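Local coordinates for beta-galactosidase (Bacillus circulans subsp. alkalophilus, PDB 3TTY), which hydrolyses beta-galactosides to release galactose, working as a zinc-containing glycoside hydrolase built on a TIM barrel and assembled from three chains, at residues R165-L168 and K169-G173; H189-D193 and W194-V198. All blocks are in the same frame, centred on the assembly; numbering follows the deposited sequence.

Contact 1: R165-L168 and K169-G173; sequences RVWL and KERYG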
ATOM      1  N   ARG A 165       6.493  -6.596 -31.406  1.00 16.45           N
ATOM      2  CA  ARG A 165       5.717  -6.548 -32.640  1.00 17.58           C
ATOM      3  C   ARG A 165       6.193  -7.604 -33.621  1.00 18.65           C
ATOM      4  O   ARG A 165       5.377  -8.220 -34.305  1.00 16.02           O
ATOM      5  CB  ARG A 165       5.761  -5.147 -33.269  1.00 13.64           C
ATOM      6  CG  ARG A 165       5.224  -4.088 -32.334  1.00 14.08           C
ATOM      7  CD  ARG A 165       5.368  -2.684 -32.890  1.00 18.42           C
ATOM      8  NE  ARG A 165       4.851  -1.691 -31.955  1.00 12.06           N
ATOM      9  CZ  ARG A 165       5.548  -0.655 -31.505  1.00 18.78           C
ATOM     10  NH1 ARG A 165       6.792  -0.474 -31.914  1.00 17.79           N
ATOM     11  NH2 ARG A 165       4.998   0.207 -30.650  1.00 17.87           N
ATOM     12  N   VAL A 166       7.509  -7.805 -33.684  1.00 17.91           N
ATOM     13  CA  VAL A 166       8.088  -8.810 -34.574  1.00 16.04           C
ATOM     14  C   VAL A 166       7.610 -10.174 -34.112  1.00 17.82           C
ATOM     15  O   VAL A 166       7.216 -11.017 -34.911  1.00 17.90           O
ATOM     16  CB  VAL A 166       9.639  -8.749 -34.554  1.00 20.93           C
ATOM     17  CG1 VAL A 166      10.249  -9.896 -35.362  1.00 16.00           C
ATOM     18  CG2 VAL A 166      10.141  -7.381 -35.076  1.00 16.39           C
ATOM     19  N   TRP A 167       7.627 -10.375 -32.800  1.00 19.64           N
ATOM     20  CA  TRP A 167       7.217 -11.641 -32.197  1.00 18.20           C
ATOM     21  C   TRP A 167       5.732 -11.948 -32.457  1.00 18.43           C
ATOM     22  O   TRP A 167       5.324 -13.107 -32.539  1.00 19.27           O
ATOM     23  CB  TRP A 167       7.519 -11.593 -30.699  1.00 17.69           C
ATOM     24  CG  TRP A 167       7.207 -12.841 -29.921  1.00 17.09           C
ATOM     25  CD1 TRP A 167       8.071 -13.847 -29.598  1.00 16.71           C
ATOM     26  CD2 TRP A 167       5.954 -13.191 -29.347  1.00 15.03           C
ATOM     27  NE1 TRP A 167       7.429 -14.804 -28.853  1.00 15.62           N
ATOM     28  CE2 TRP A 167       6.125 -14.427 -28.686  1.00 17.16           C
ATOM     29  CE3 TRP A 167       4.699 -12.577 -29.315  1.00 15.62           C
ATOM     30  CZ2 TRP A 167       5.085 -15.065 -28.014  1.00 18.89           C
ATOM     31  CZ3 TRP A 167       3.669 -13.217 -28.654  1.00 17.25           C
ATOM     32  CH2 TRP A 167       3.866 -14.447 -28.015  1.00 17.15           C
ATOM     33  N   LEU A 168       4.931 -10.897 -32.580  1.00 18.11           N
ATOM     34  CA  LEU A 168       3.515 -11.039 -32.899  1.00 16.19           C
ATOM     35  C   LEU A 168       3.301 -11.318 -34.390  1.00 18.06           C
ATOM     36  O   LEU A 168       2.386 -12.054 -34.765  1.00 19.69           O
ATOM     37  CB  LEU A 168       2.758  -9.782 -32.466  1.00 14.73           C
ATOM     38  CG  LEU A 168       2.731  -9.575 -30.946  1.00 17.03           C
ATOM     39  CD1 LEU A 168       2.465  -8.129 -30.577  1.00 14.50           C
ATOM     40  CD2 LEU A 168       1.703 -10.499 -30.304  1.00 13.23           C
ATOM     41  N   LYS A 169       4.144 -10.740 -35.240  1.00 14.02           N
ATOM     42  CA  LYS A 169       4.106 -11.058 -36.668  1.00 21.05           C
ATOM     43  C   LYS A 169       4.452 -12.543 -36.899  1.00 21.59           C
ATOM     44  O   LYS A 169       3.862 -13.204 -37.748  1.00 19.39           O
ATOM     45  CB  LYS A 169       5.060 -10.148 -37.449  1.00 16.30           C
ATOM     46  CG  LYS A 169       4.728  -8.665 -37.312  1.00 21.60           C
ATOM     47  CD  LYS A 169       5.805  -7.745 -37.921  1.00 17.73           C
ATOM     48  CE  LYS A 169       5.617  -6.297 -37.442  1.00 16.68           C
ATOM     49  NZ  LYS A 169       6.532  -5.329 -38.138  1.00 23.73           N
ATOM     50  N   GLU A 170       5.398 -13.063 -36.122  1.00 17.03           N
ATOM     51  CA  GLU A 170       5.769 -14.462 -36.223  1.00 19.52           C
ATOM     52  C   GLU A 170       4.663 -15.353 -35.692  1.00 21.40           C
ATOM     53  O   GLU A 170       4.406 -16.417 -36.239  1.00 24.80           O
ATOM     54  CB  GLU A 170       7.068 -14.743 -35.466  1.00 20.69           C
ATOM     55  CG  GLU A 170       8.151 -13.713 -35.745  1.00 29.76           C
ATOM     56  CD  GLU A 170       9.536 -14.302 -35.872  1.00 48.17           C
ATOM     57  OE1 GLU A 170      10.408 -13.954 -35.032  1.00 46.15           O
ATOM     58  OE2 GLU A 170       9.754 -15.086 -36.831  1.00 55.09           O
ATOM     59  N   ARG A 171       4.002 -14.917 -34.626  1.00 19.25           N
ATOM     60  CA  ARG A 171       3.009 -15.767 -33.996  1.00 18.62           C
ATOM     61  C   ARG A 171       1.733 -15.817 -34.832  1.00 23.48           C
ATOM     62  O   ARG A 171       1.207 -16.900 -35.111  1.00 17.74           O
ATOM     63  CB  ARG A 171       2.698 -15.298 -32.570  1.00 19.97           C
ATOM     64  CG  ARG A 171       1.821 -16.266 -31.770  1.00 18.72           C
ATOM     65  CD  ARG A 171       1.642 -15.802 -30.319  1.00 21.11           C
ATOM     66  NE  ARG A 171       0.691 -16.639 -29.590  1.00 22.90           N
ATOM     67  CZ  ARG A 171       1.029 -17.729 -28.896  1.00 27.52           C
ATOM     68  NH1 ARG A 171       2.300 -18.110 -28.811  1.00 21.40           N
ATOM     69  NH2 ARG A 171       0.095 -18.430 -28.268  1.00 29.33           N
ATOM     70  N   TYR A 172       1.240 -14.649 -35.241  1.00 16.86           N
ATOM     71  CA  TYR A 172      -0.099 -14.586 -35.803  1.00 19.06           C
ATOM     72  C   TYR A 172      -0.155 -14.425 -37.317  1.00 19.89           C
ATOM     73  O   TYR A 172      -1.158 -14.758 -37.929  1.00 19.25           O
ATOM     74  CB  TYR A 172      -0.904 -13.481 -35.130  1.00 16.41           C
ATOM     75  CG  TYR A 172      -1.137 -13.743 -33.679  1.00 16.95           C
ATOM     76  CD1 TYR A 172      -1.974 -14.778 -33.270  1.00 17.17           C
ATOM     77  CD2 TYR A 172      -0.512 -12.965 -32.706  1.00 12.83           C
ATOM     78  CE1 TYR A 172      -2.180 -15.038 -31.926  1.00 16.52           C
ATOM     79  CE2 TYR A 172      -0.715 -13.214 -31.374  1.00 15.69           C
ATOM     80  CZ  TYR A 172      -1.550 -14.245 -30.984  1.00 17.55           C
ATOM     81  OH  TYR A 172      -1.750 -14.480 -29.649  1.00 18.32           O
ATOM     82  N   GLY A 173       0.910 -13.894 -37.907  1.00 19.22           N
ATOM     83  CA  GLY A 173       0.991 -13.771 -39.351  1.00 20.50           C
ATOM     84  C   GLY A 173       0.331 -12.530 -39.919  1.00 21.98           C
ATOM     85  O   GLY A 173       0.940 -11.788 -40.690  1.00 21.41           O
TER
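Trp167 lies alongside the aliphatic shaft of Arg171 one helical turn on, its six-membered ring meeting the arginine at CH2 to CD, 3.5 Å. With CG anti to the backbone N in both residues (chi1 -178° in Trp167), the two side chains run out the same way, and the extended arginine chain brings its guanidinium to within 9° of the indole plane. The touching is oblique and is made by methylene carbon, while the indole NE1 turns to Asp227 on helix 215-243.

On its other flank Arg171 serves the next residue: its CG sits over the centre of the Tyr172 ring, 3.9 Å above the plane, and its NE makes a weak bond of 3.3 Å to Tyr172 OH. That hydroxyl is also hydrogen-bonded to Asp220. Leu168 adds CD2 at the edge of the same ring, 3.8 Å from Tyr172 CE2, and its own buried side chain reaches Leu178 and Trp182.

Beneath these contacts run four consecutive i to i+4 backbone bonds, of which Tyr172 N to Leu168 O, 2.9 Å at 164°, is the straightest and the last across the pair. Gly173 then leaves the helix with positive phi, where a side chain would jam against the carbonyl O of Tyr172. At the solvent side Glu170 CG makes a tight approach of 3.0 Å to Val166 O, and the chain then bends away at chi2.

Carbon thus makes the touching within the helix, while the polar ends of Trp167 and Tyr172 are taken up by Asp227 and Asp220 of helix 215-243; a long, weak ion pair from Arg171 to Asp220 may partly offset the nearby charge of Arg223.

Contact 2: H189-D193 and W194-V198; sequences HTFYD and WDEIV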
ATOM      1  N   HIS A 189     -10.637  -1.643 -29.930  1.00 17.81           N
ATOM      2  CA  HIS A 189      -9.203  -1.916 -29.886  1.00 15.69           C
ATOM      3  C   HIS A 189      -8.605  -2.364 -31.221  1.00 19.51           C
ATOM      4  O   HIS A 189      -7.430  -2.743 -31.285  1.00 19.05           O
ATOM      5  CB  HIS A 189      -8.875  -2.906 -28.774  1.00 14.43           C
ATOM      6  CG  HIS A 189      -8.362  -2.248 -27.535  1.00 16.31           C
ATOM      7  ND1 HIS A 189      -9.017  -1.200 -26.923  1.00 19.95           N
ATOM      8  CD2 HIS A 189      -7.237  -2.459 -26.812  1.00 17.36           C
ATOM      9  CE1 HIS A 189      -8.332  -0.806 -25.866  1.00 18.06           C
ATOM     10  NE2 HIS A 189      -7.245  -1.553 -25.780  1.00 20.89           N
ATOM     11  N   THR A 190      -9.399  -2.287 -32.289  1.00 17.70           N
ATOM     12  CA  THR A 190      -8.946  -2.720 -33.605  1.00 16.48           C
ATOM     13  C   THR A 190      -7.592  -2.115 -33.982  1.00 17.00           C
ATOM     14  O   THR A 190      -7.405  -0.893 -33.982  1.00 15.55           O
ATOM     15  CB  THR A 190      -9.980  -2.385 -34.703  1.00 16.33           C
ATOM     16  OG1 THR A 190     -11.266  -2.846 -34.289  1.00 16.62           O
ATOM     17  CG2 THR A 190      -9.597  -3.039 -36.034  1.00 13.26           C
ATOM     18  N   PHE A 191      -6.648  -2.985 -34.301  1.00 12.94           N
ATOM     19  CA  PHE A 191      -5.359  -2.539 -34.798  1.00 15.21           C
ATOM     20  C   PHE A 191      -5.303  -2.551 -36.324  1.00 18.70           C
ATOM     21  O   PHE A 191      -5.655  -3.547 -36.948  1.00 19.81           O
ATOM     22  CB  PHE A 191      -4.268  -3.427 -34.216  1.00 16.10           C
ATOM     23  CG  PHE A 191      -4.078  -3.233 -32.753  1.00 16.32           C
ATOM     24  CD1 PHE A 191      -3.553  -2.047 -32.272  1.00 13.60           C
ATOM     25  CD2 PHE A 191      -4.451  -4.209 -31.857  1.00 14.68           C
ATOM     26  CE1 PHE A 191      -3.392  -1.847 -30.922  1.00 11.89           C
ATOM     27  CE2 PHE A 191      -4.298  -4.007 -30.499  1.00 16.56           C
ATOM     28  CZ  PHE A 191      -3.761  -2.822 -30.040  1.00 14.64           C
ATOM     29  N   TYR A 192      -4.859  -1.449 -36.922  1.00 18.62           N
ATOM     30  CA  TYR A 192      -4.722  -1.377 -38.374  1.00 19.46           C
ATOM     31  C   TYR A 192      -3.265  -1.409 -38.805  1.00 17.80           C
ATOM     32  O   TYR A 192      -2.965  -1.498 -39.991  1.00 20.49           O
ATOM     33  CB  TYR A 192      -5.402  -0.125 -38.934  1.00 19.92           C
ATOM     34  CG  TYR A 192      -6.906  -0.171 -38.866  1.00 18.59           C
ATOM     35  CD1 TYR A 192      -7.629  -1.012 -39.704  1.00 21.13           C
ATOM     36  CD2 TYR A 192      -7.612   0.621 -37.959  1.00 15.80           C
ATOM     37  CE1 TYR A 192      -9.021  -1.067 -39.653  1.00 19.54           C
ATOM     38  CE2 TYR A 192      -9.001   0.576 -37.895  1.00 16.72           C
ATOM     39  CZ  TYR A 192      -9.701  -0.271 -38.755  1.00 22.41           C
ATOM     40  OH  TYR A 192     -11.076  -0.331 -38.711  1.00 18.89           O
ATOM     41  N   ASP A 193      -2.365  -1.343 -37.833  1.00 20.86           N
ATOM     42  CA  ASP A 193      -0.928  -1.446 -38.088  1.00 18.32           C
ATOM     43  C   ASP A 193      -0.202  -1.998 -36.866  1.00 19.39           C
ATOM     44  O   ASP A 193      -0.613  -1.747 -35.737  1.00 18.50           O
ATOM     45  CB  ASP A 193      -0.341  -0.089 -38.472  1.00 19.12           C
ATOM     46  CG  ASP A 193       1.128  -0.176 -38.834  1.00 25.89           C
ATOM     47  OD1 ASP A 193       1.479  -0.981 -39.727  1.00 28.67           O
ATOM     48  OD2 ASP A 193       1.935   0.535 -38.207  1.00 24.13           O
ATOM     49  N   TRP A 194       0.874  -2.751 -37.080  1.00 21.00           N
ATOM     50  CA  TRP A 194       1.591  -3.357 -35.960  1.00 20.02           C
ATOM     51  C   TRP A 194       2.151  -2.299 -34.995  1.00 19.47           C
ATOM     52  O   TRP A 194       2.179  -2.506 -33.778  1.00 18.41           O
ATOM     53  CB  TRP A 194       2.707  -4.279 -36.450  1.00 16.91           C
ATOM     54  CG  TRP A 194       2.236  -5.358 -37.364  1.00 20.79           C
ATOM     55  CD1 TRP A 194       2.227  -5.320 -38.719  1.00 19.15           C
ATOM     56  CD2 TRP A 194       1.708  -6.642 -36.994  1.00 15.58           C
ATOM     57  NE1 TRP A 194       1.729  -6.493 -39.221  1.00 19.02           N
ATOM     58  CE2 TRP A 194       1.400  -7.322 -38.183  1.00 18.51           C
ATOM     59  CE3 TRP A 194       1.459  -7.277 -35.775  1.00 18.88           C
ATOM     60  CZ2 TRP A 194       0.860  -8.609 -38.194  1.00 17.88           C
ATOM     61  CZ3 TRP A 194       0.929  -8.557 -35.788  1.00 19.69           C
ATOM     62  CH2 TRP A 194       0.629  -9.207 -36.991  1.00 17.27           C
ATOM     63  N   ASP A 195       2.586  -1.167 -35.533  1.00 20.04           N
ATOM     64  CA  ASP A 195       3.180  -0.135 -34.690  1.00 21.02           C
ATOM     65  C   ASP A 195       2.184   0.522 -33.733  1.00 20.39           C
ATOM     66  O   ASP A 195       2.584   1.305 -32.888  1.00 18.96           O
ATOM     67  CB  ASP A 195       3.894   0.930 -35.522  1.00 21.07           C
ATOM     68  CG  ASP A 195       5.224   0.445 -36.061  1.00 24.16           C
ATOM     69  OD1 ASP A 195       5.834   1.160 -36.892  1.00 22.42           O
ATOM     70  OD2 ASP A 195       5.651  -0.660 -35.656  1.00 21.27           O
ATOM     71  N   GLU A 196       0.894   0.213 -33.881  1.00 19.73           N
ATOM     72  CA  GLU A 196      -0.128   0.747 -32.986  1.00 15.58           C
ATOM     73  C   GLU A 196      -0.197  -0.036 -31.666  1.00 19.86           C
ATOM     74  O   GLU A 196      -0.789   0.419 -30.684  1.00 16.82           O
ATOM     75  CB  GLU A 196      -1.485   0.704 -33.675  1.00 15.30           C
ATOM     76  CG  GLU A 196      -1.630   1.714 -34.793  1.00 15.84           C
ATOM     77  CD  GLU A 196      -2.780   1.377 -35.722  1.00 19.83           C
ATOM     78  OE1 GLU A 196      -3.615   0.516 -35.354  1.00 14.55           O
ATOM     79  OE2 GLU A 196      -2.838   1.972 -36.824  1.00 18.66           O
ATOM     80  N   ILE A 197       0.399  -1.224 -31.672  1.00 16.59           N
ATOM     81  CA  ILE A 197       0.459  -2.104 -30.517  1.00 16.65           C
ATOM     82  C   ILE A 197       1.545  -1.626 -29.554  1.00 19.56           C
ATOM     83  O   ILE A 197       2.671  -1.345 -29.977  1.00 16.93           O
ATOM     84  CB  ILE A 197       0.805  -3.533 -30.986  1.00 16.39           C
ATOM     85  CG1 ILE A 197      -0.272  -4.035 -31.942  1.00 17.78           C
ATOM     86  CG2 ILE A 197       1.000  -4.473 -29.803  1.00 18.36           C
ATOM     87  CD1 ILE A 197       0.160  -5.227 -32.788  1.00 19.64           C
ATOM     88  N   VAL A 198       1.217  -1.513 -28.266  1.00 16.98           N
ATOM     89  CA  VAL A 198       2.232  -1.125 -27.293  1.00 13.34           C
ATOM     90  C   VAL A 198       2.416  -2.208 -26.228  1.00 17.47           C
ATOM     91  O   VAL A 198       1.575  -3.098 -26.081  1.00 14.84           O
ATOM     92  CB  VAL A 198       1.921   0.221 -26.639  1.00 16.65           C
ATOM     93  CG1 VAL A 198       1.973   1.355 -27.683  1.00 14.29           C
ATOM     94  CG2 VAL A 198       0.579   0.173 -25.930  1.00 16.22           C
TER
HETATM   95  O   HOH W   1      -6.200   1.593 -35.008  1.00 14.61           O
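Phe191 presents one ring face to Ile197, whose CG1 stands over its centre in a CH-pi contact, 3.8 Å from the centroid and 9° off the normal; His189 O lies over the opposite face, offset toward the rim. The Tyr192 ring carries Thr190 CG2 on one face, and its hydroxyl bonds to Ala48 O of the second subunit. Directly after these aromatics the chain enters a short 3-10 turn (194-196), introduced by an Asx turn in which Asp195 N bonds weakly to Asp193 OD2 (3.2 Å). The turn is closed by Glu196 N to Asp193 O, 3.1 Å, the donor standing well above the carbonyl plane.

The extended Glu196 chain reaches back toward the amides of Tyr192 and Asp193, running antiparallel to the Phe191 side chain, and its buried OE1 is gripped three ways. Tyr192 N bonds to Glu196 OE1 at 2.8 Å (160°), from the syn side but 29° out of the carboxylate plane; Asp193 N adds a weak bond; and a water bridges OE1 to Thr190 O. Replacing Glu196 with alanine removes the carboxylate, and the amides of Tyr192 and Asp193 would probably lose their shared acceptor and the water one of its two partners. Such gathered donors are likely to stabilise the carboxylate against nearby Asp193. Trp88 of the second subunit packs on Glu196, so the turn borders a subunit interface. The same i to i+3 pattern continues with Ile197 N to Trp194 O, 3.0 Å.

Overall arrangement
Both contacts belong to one excursion of the TIM-barrel domain, between barrel strands 142-146 and 249-253, and their centres lie 12 Å apart. They come in series: contact 1 forms the closing turns of helix 158-172, then helix 175-181 intervenes, and contact 2 follows in the loop before strand 206-207. The chain turns back so that they meet directly, through a probable hydrogen bond of 2.9 Å from Arg165 NH2 to Ile197 O and packing of Lys169 against Trp194. Leu178 of the intervening helix touches both. Contact 2 also reaches the second subunit, so the helix end of contact 1 backs a loop that takes part in the trimer interface.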